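Local coordinates for maternal effect protein oskar (Drosophila melanogaster, PDB 5A4A) that probably binds RNA through its OSK domain, an SGNH-hydrolase-like fold, as a germline-inducing factor in the fly, at residues M28-M33 against G86-M91; R178-S183 against Y187-K192. One frame throughout, in Å; residues are numbered along the deposited sequence.

Interaction 1 of 2, residues M28-M33 against G86-M91; sequences MGDDFM and GSVDIM
D30 OD2 receives a hydrogen from each of two waters and in this way reaches the start of helix 87-91 without a direct hydrogen bond to it. Water 1 lies 2.7 Å from D30 OD2. It accepts in turn from two backbone amides, V88 N and, at 2.8 Å from water 1, G86 N. Water 2 also gives to D30 OD2, and accepts from S87 N. Three successive amides at the head of one helix are thus read by one carboxylate oxygen through two solvent molecules.

The other oxygen serves a different helix. D30 is the N-cap of helix 31-40, and F32 N donates to D30 OD1 at 3.1 Å, meeting the oxygen nearly head-on. CG of D30 sits between the backbone N and the carbonyl carbon (chi1 53°), which brings OD1 within bonding distance of F32 N.

Van der Waals contacts add to the water bridges. V88 CG2 lies 3.6 Å from D30 CB, the two side chains running past each other in opposite directions, while S87 CB approaches D30 OD2. The same S87 CB also lies at the edge of the F32 ring, 4.0 Å from F32 CE2. The rings of Y187 and W190 also pack against F32. Were D30 an alanine, both waters would probably lose this acceptor and F32 N its cap.

The two segments probably correspond to the GDS and GxND blocks of SGNH hydrolases, with D31 and V88 apparently standing where those enzymes carry serine and asparagine. Two helix starts, each with its positive dipole end, would be expected to help stabilise the buried carboxylate: it caps helix 31-40 directly and meets the first amides of helix 87-91 through water.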
loop_
_atom_site.group_PDB
_atom_site.type_symbol
_atom_site.label_atom_id
_atom_site.label_comp_id
_atom_site.label_asym_id
_atom_site.label_seq_id
_atom_site.Cartn_x
_atom_site.Cartn_y
_atom_site.Cartn_z
ATOM N N MET A 28 0.481 -1.969 -5.783
ATOM C CA MET A 28 1.310 -0.841 -5.361
ATOM C C MET A 28 1.097 -0.579 -3.882
ATOM O O MET A 28 -0.030 -0.477 -3.429
ATOM C CB MET A 28 0.988 0.421 -6.162
ATOM C CG MET A 28 1.822 1.621 -5.710
ATOM S SD MET A 28 1.866 2.962 -6.915
ATOM C CE MET A 28 0.193 3.609 -6.828
ATOM N N GLY A 29 2.172 -0.481 -3.120
ATOM C CA GLY A 29 2.009 -0.287 -1.691
ATOM C C GLY A 29 3.342 -0.246 -0.981
ATOM O O GLY A 29 4.368 -0.121 -1.617
ATOM N N ASP A 30 3.296 -0.357 0.341
ATOM C CA ASP A 30 4.493 -0.287 1.183
ATOM C C ASP A 30 4.846 -1.668 1.761
ATOM O O ASP A 30 4.510 -2.684 1.159
ATOM C CB ASP A 30 4.292 0.787 2.266
ATOM C CG ASP A 30 3.017 0.589 3.061
ATOM O OD1 ASP A 30 2.725 -0.563 3.447
ATOM O OD2 ASP A 30 2.297 1.585 3.307
ATOM N N ASP A 31 5.526 -1.728 2.911
ATOM C CA ASP A 31 5.895 -3.027 3.485
ATOM C C ASP A 31 4.740 -3.976 3.728
ATOM O O ASP A 31 4.937 -5.185 3.668
ATOM C CB ASP A 31 6.653 -2.885 4.803
ATOM C CG ASP A 31 8.119 -2.584 4.604
ATOM O OD1 ASP A 31 8.877 -3.515 4.220
ATOM O OD2 ASP A 31 8.510 -1.423 4.849
ATOM N N PHE A 32 3.547 -3.454 4.024
ATOM C CA PHE A 32 2.428 -4.355 4.326
ATOM C C PHE A 32 2.020 -5.204 3.127
ATOM O O PHE A 32 1.923 -6.423 3.230
ATOM C CB PHE A 32 1.227 -3.609 4.912
ATOM C CG PHE A 32 1.496 -3.020 6.264
ATOM C CD1 PHE A 32 1.652 -3.842 7.376
ATOM C CD2 PHE A 32 1.605 -1.653 6.425
ATOM C CE1 PHE A 32 1.909 -3.305 8.621
ATOM C CE2 PHE A 32 1.860 -1.109 7.674
ATOM C CZ PHE A 32 2.024 -1.940 8.770
ATOM N N MET A 33 1.785 -4.566 1.990
ATOM C CA MET A 33 1.490 -5.320 0.782
ATOM C C MET A 33 2.721 -6.056 0.242
ATOM O O MET A 33 2.587 -7.145 -0.302
ATOM C CB MET A 33 0.848 -4.429 -0.284
ATOM C CG MET A 33 -0.594 -4.039 0.037
ATOM S SD MET A 33 -1.641 -5.494 0.164
ATOM C CE MET A 33 -1.232 -6.259 -1.388
ATOM N N GLY A 86 -0.464 4.990 2.176
ATOM C CA GLY A 86 -0.785 5.963 3.204
ATOM C C GLY A 86 -0.279 5.603 4.589
ATOM O O GLY A 86 -0.113 6.497 5.424
ATOM N N SER A 87 -0.064 4.311 4.854
ATOM C CA SER A 87 0.408 3.892 6.176
ATOM C C SER A 87 1.723 4.564 6.533
ATOM O O SER A 87 1.913 4.965 7.679
ATOM C CB SER A 87 0.569 2.365 6.295
ATOM O OG SER A 87 -0.690 1.723 6.279
ATOM N N VAL A 88 2.622 4.697 5.558
ATOM C CA VAL A 88 3.930 5.295 5.838
ATOM C C VAL A 88 3.775 6.784 6.172
ATOM O O VAL A 88 4.378 7.272 7.128
ATOM C CB VAL A 88 4.932 5.115 4.680
ATOM C CG1 VAL A 88 6.292 5.721 5.057
ATOM C CG2 VAL A 88 5.119 3.635 4.355
ATOM N N ASP A 89 2.957 7.492 5.394
ATOM C CA ASP A 89 2.657 8.898 5.685
ATOM C C ASP A 89 2.152 9.063 7.113
ATOM O O ASP A 89 2.573 9.972 7.827
ATOM C CB ASP A 89 1.592 9.453 4.735
ATOM C CG ASP A 89 2.036 9.456 3.284
ATOM O OD1 ASP A 89 2.027 8.376 2.663
ATOM O OD2 ASP A 89 2.371 10.539 2.762
ATOM N N ILE A 90 1.243 8.182 7.521
ATOM C CA ILE A 90 0.658 8.270 8.852
ATOM C C ILE A 90 1.704 7.955 9.915
ATOM O O ILE A 90 1.818 8.681 10.897
ATOM C CB ILE A 90 -0.580 7.369 8.989
ATOM C CG1 ILE A 90 -1.718 7.980 8.161
ATOM C CG2 ILE A 90 -0.991 7.230 10.457
ATOM C CD1 ILE A 90 -3.023 7.230 8.214
ATOM N N MET A 91 2.482 6.900 9.706
ATOM C CA MET A 91 3.555 6.558 10.651
ATOM C C MET A 91 4.634 7.643 10.783
ATOM O O MET A 91 5.215 7.809 11.858
ATOM C CB MET A 91 4.187 5.206 10.298
ATOM C CG MET A 91 3.190 4.066 10.318
ATOM S SD MET A 91 3.815 2.515 9.648
ATOM C CE MET A 91 4.928 2.076 10.979
HETATM O O HOH W 1 2.215 4.192 2.581
HETATM O O HOH W 2 -0.375 1.502 3.478
#

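Interaction 2 of 2, residues R178-S183 against Y187-K192; sequences RQVTGS and YLFWNK. With SO4 (sulfate ion), chain B; SO4 (sulfate ion), chain C; SO4 (sulfate ion), chain D.
One face of the Y187 ring carries V180 CG1, while S183 OG lies near the ring's edge; the F189 ring is met edge-on, in its plane, by V180 CG1 and R178 CB. A single methyl therefore serves two rings. V180 CG1 stands 4.0 Å from the Y187 centroid, 27° off the normal, a CH-pi contact, and 3.7 Å from F189 CZ. With CG1 beside the backbone N (chi1 -55°), the second methyl is left to press on the same tyrosine, V180 CG2 to Y187 CE1 being 3.5 Å.

The backbones set this pairing. R178 N donates to Y187 O at 2.8 Å and Y187 N returns a bond to R178 O, an isolated antiparallel hydrogen-bonded bridge at the base of an eight-residue loop. R178 lays CB and CG along the F189 edge, then bends at chi2 and carries its guanidinium away, turned 81° from that ring. There NH1 and NH2 each bond one oxygen of a sulfate lying at the guanidinium edge, R178 NH2 to O2 at 2.7 Å. A175 N and S176 N appear to complete the grip on this sulfate.

At the far end water 3 joins S183 OG, to which it donates, and Y187 OH, 2.6 Å away. S183 OG also makes a very short bond to another sulfate, near R92 and K184, and K192 N at the start of helix 192-204 holds a third.

Buried rings thus tie the loop down, while its outer donors gather anions. The sulfates, probably from the crystallisation liquor, may mimic phosphates, consistent with RNA binding.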
loop_
_atom_site.group_PDB
_atom_site.type_symbol
_atom_site.label_atom_id
_atom_site.label_comp_id
_atom_site.label_asym_id
_atom_site.label_seq_id
_atom_site.Cartn_x
_atom_site.Cartn_y
_atom_site.Cartn_z
ATOM N N ARG A 178 8.866 -5.384 13.813
ATOM C CA ARG A 178 10.067 -5.630 13.029
ATOM C C ARG A 178 10.622 -4.330 12.460
ATOM O O ARG A 178 9.880 -3.404 12.158
ATOM C CB ARG A 178 9.761 -6.562 11.855
ATOM C CG ARG A 178 9.231 -7.932 12.218
ATOM C CD ARG A 178 10.286 -8.784 12.928
ATOM N NE ARG A 178 10.006 -10.212 12.773
ATOM C CZ ARG A 178 9.093 -10.879 13.474
ATOM N NH1 ARG A 178 8.363 -10.251 14.386
ATOM N NH2 ARG A 178 8.906 -12.179 13.263
ATOM N N GLN A 179 11.938 -4.291 12.293
ATOM C CA GLN A 179 12.601 -3.250 11.516
ATOM C C GLN A 179 12.309 -3.434 10.025
ATOM O O GLN A 179 12.288 -4.560 9.530
ATOM C CB GLN A 179 14.118 -3.365 11.725
ATOM C CG GLN A 179 14.946 -2.427 10.848
ATOM C CD GLN A 179 15.041 -1.039 11.428
ATOM O OE1 GLN A 179 15.425 -0.869 12.589
ATOM N NE2 GLN A 179 14.694 -0.028 10.624
ATOM N N VAL A 180 12.090 -2.336 9.306
ATOM C CA VAL A 180 11.991 -2.395 7.842
ATOM C C VAL A 180 13.074 -1.506 7.225
ATOM O O VAL A 180 13.721 -0.731 7.929
ATOM C CB VAL A 180 10.584 -2.007 7.324
ATOM C CG1 VAL A 180 9.525 -2.882 7.981
ATOM C CG2 VAL A 180 10.307 -0.531 7.569
ATOM N N THR A 181 13.288 -1.634 5.919
ATOM C CA THR A 181 14.420 -0.963 5.273
ATOM C C THR A 181 14.169 0.501 4.908
ATOM O O THR A 181 15.101 1.301 4.882
ATOM C CB THR A 181 14.856 -1.709 3.993
ATOM O OG1 THR A 181 13.735 -1.815 3.103
ATOM C CG2 THR A 181 15.362 -3.111 4.344
ATOM N N GLY A 182 12.921 0.846 4.611
ATOM C CA GLY A 182 12.603 2.168 4.097
ATOM C C GLY A 182 12.038 3.139 5.114
ATOM O O GLY A 182 11.658 4.257 4.758
ATOM N N SER A 183 11.993 2.731 6.378
ATOM C CA SER A 183 11.435 3.580 7.432
ATOM C C SER A 183 11.971 3.204 8.815
ATOM O O SER A 183 12.278 2.048 9.073
ATOM C CB SER A 183 9.902 3.491 7.421
ATOM O OG SER A 183 9.334 4.190 8.515
ATOM N N TYR A 187 7.176 -1.918 12.539
ATOM C CA TYR A 187 5.997 -2.444 11.854
ATOM C C TYR A 187 5.542 -3.710 12.553
ATOM O O TYR A 187 6.367 -4.554 12.889
ATOM C CB TYR A 187 6.360 -2.793 10.406
ATOM C CG TYR A 187 6.346 -1.617 9.467
ATOM C CD1 TYR A 187 7.192 -0.533 9.657
ATOM C CD2 TYR A 187 5.461 -1.583 8.395
ATOM C CE1 TYR A 187 7.164 0.551 8.795
ATOM C CE2 TYR A 187 5.427 -0.504 7.528
ATOM C CZ TYR A 187 6.270 0.557 7.732
ATOM O OH TYR A 187 6.228 1.622 6.857
ATOM N N LEU A 188 4.235 -3.837 12.785
ATOM C CA LEU A 188 3.671 -5.091 13.282
ATOM C C LEU A 188 2.942 -5.756 12.116
ATOM O O LEU A 188 1.875 -5.292 11.684
ATOM C CB LEU A 188 2.690 -4.848 14.442
ATOM C CG LEU A 188 2.312 -6.121 15.219
ATOM C CD1 LEU A 188 3.556 -6.663 15.938
ATOM C CD2 LEU A 188 1.178 -5.881 16.199
ATOM N N PHE A 189 3.516 -6.832 11.591
ATOM C CA PHE A 189 2.990 -7.432 10.369
ATOM C C PHE A 189 1.813 -8.362 10.586
ATOM O O PHE A 189 1.615 -8.889 11.680
ATOM C CB PHE A 189 4.105 -8.139 9.607
ATOM C CG PHE A 189 5.052 -7.192 8.952
ATOM C CD1 PHE A 189 4.731 -6.626 7.725
ATOM C CD2 PHE A 189 6.237 -6.821 9.583
ATOM C CE1 PHE A 189 5.589 -5.723 7.115
ATOM C CE2 PHE A 189 7.101 -5.928 8.981
ATOM C CZ PHE A 189 6.777 -5.375 7.747
ATOM N N TRP A 190 1.002 -8.518 9.540
ATOM C CA TRP A 190 -0.110 -9.439 9.591
ATOM C C TRP A 190 0.448 -10.861 9.619
ATOM O O TRP A 190 1.379 -11.190 8.883
ATOM C CB TRP A 190 -1.023 -9.251 8.372
ATOM C CG TRP A 190 -1.350 -7.806 8.046
ATOM C CD1 TRP A 190 -1.477 -6.758 8.928
ATOM C CD2 TRP A 190 -1.613 -7.263 6.739
ATOM N NE1 TRP A 190 -1.789 -5.598 8.237
ATOM C CE2 TRP A 190 -1.869 -5.883 6.901
ATOM C CE3 TRP A 190 -1.639 -7.810 5.452
ATOM C CZ2 TRP A 190 -2.161 -5.045 5.812
ATOM C CZ3 TRP A 190 -1.920 -6.978 4.376
ATOM C CH2 TRP A 190 -2.178 -5.609 4.565
ATOM N N ASN A 191 -0.122 -11.704 10.474
ATOM C CA ASN A 191 0.339 -13.090 10.545
ATOM C C ASN A 191 -0.357 -13.925 9.471
ATOM O O ASN A 191 -1.013 -13.365 8.594
ATOM C CB ASN A 191 0.195 -13.681 11.957
ATOM C CG ASN A 191 -1.250 -13.886 12.382
ATOM O OD1 ASN A 191 -2.183 -13.714 11.606
ATOM N ND2 ASN A 191 -1.434 -14.266 13.635
ATOM N N LYS A 192 -0.206 -15.247 9.517
ATOM C CA LYS A 192 -0.796 -16.082 8.469
ATOM C C LYS A 192 -2.309 -15.886 8.348
ATOM O O LYS A 192 -2.845 -15.762 7.250
ATOM C CB LYS A 192 -0.460 -17.565 8.671
ATOM C CG LYS A 192 -1.059 -18.457 7.582
ATOM C CD LYS A 192 -0.428 -19.844 7.562
ATOM C CE LYS A 192 -0.027 -20.270 6.146
ATOM N NZ LYS A 192 1.457 -20.369 6.001
HETATM S S SO4 B . 3.270 -15.989 10.526
HETATM O O1 SO4 B . 4.268 -16.282 11.547
HETATM O O2 SO4 B . 3.663 -16.575 9.253
HETATM O O3 SO4 B . 1.982 -16.561 10.919
HETATM O O4 SO4 B . 3.182 -14.542 10.383
HETATM S S SO4 C . 6.353 -13.354 15.630
HETATM O O1 SO4 C . 7.115 -14.259 16.482
HETATM O O2 SO4 C . 6.746 -13.548 14.229
HETATM O O3 SO4 C . 4.930 -13.673 15.782
HETATM O O4 SO4 C . 6.634 -11.970 16.010
HETATM S S SO4 D . 10.901 7.473 8.351
HETATM O O1 SO4 D . 10.239 7.973 9.555
HETATM O O2 SO4 D . 12.199 6.883 8.687
HETATM O O3 SO4 D . 10.037 6.490 7.698
HETATM O O4 SO4 D . 11.118 8.584 7.429
HETATM O O HOH W 3 6.643 3.786 8.195
#

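In the fold
From the N terminus, strand 25-29 runs into helix 31-40 at the first half of interaction 1; 52 residues later, after strand 80-84, the chain returns with helix 87-91 and closes that long loop at the ends of two adjacent parallel strands. Interaction 2 follows in series, neither nesting in nor crossing the first: within the connection leading from strand 154-155 to helix 192-204, it closes a loop of eight residues. The two touch directly, their centres 10 Å apart. Y187 reaches F32, V88 and M91, and V180 rests on D31, so the late loop lies over both helix starts and ties the C-terminal part to the centre of the fold.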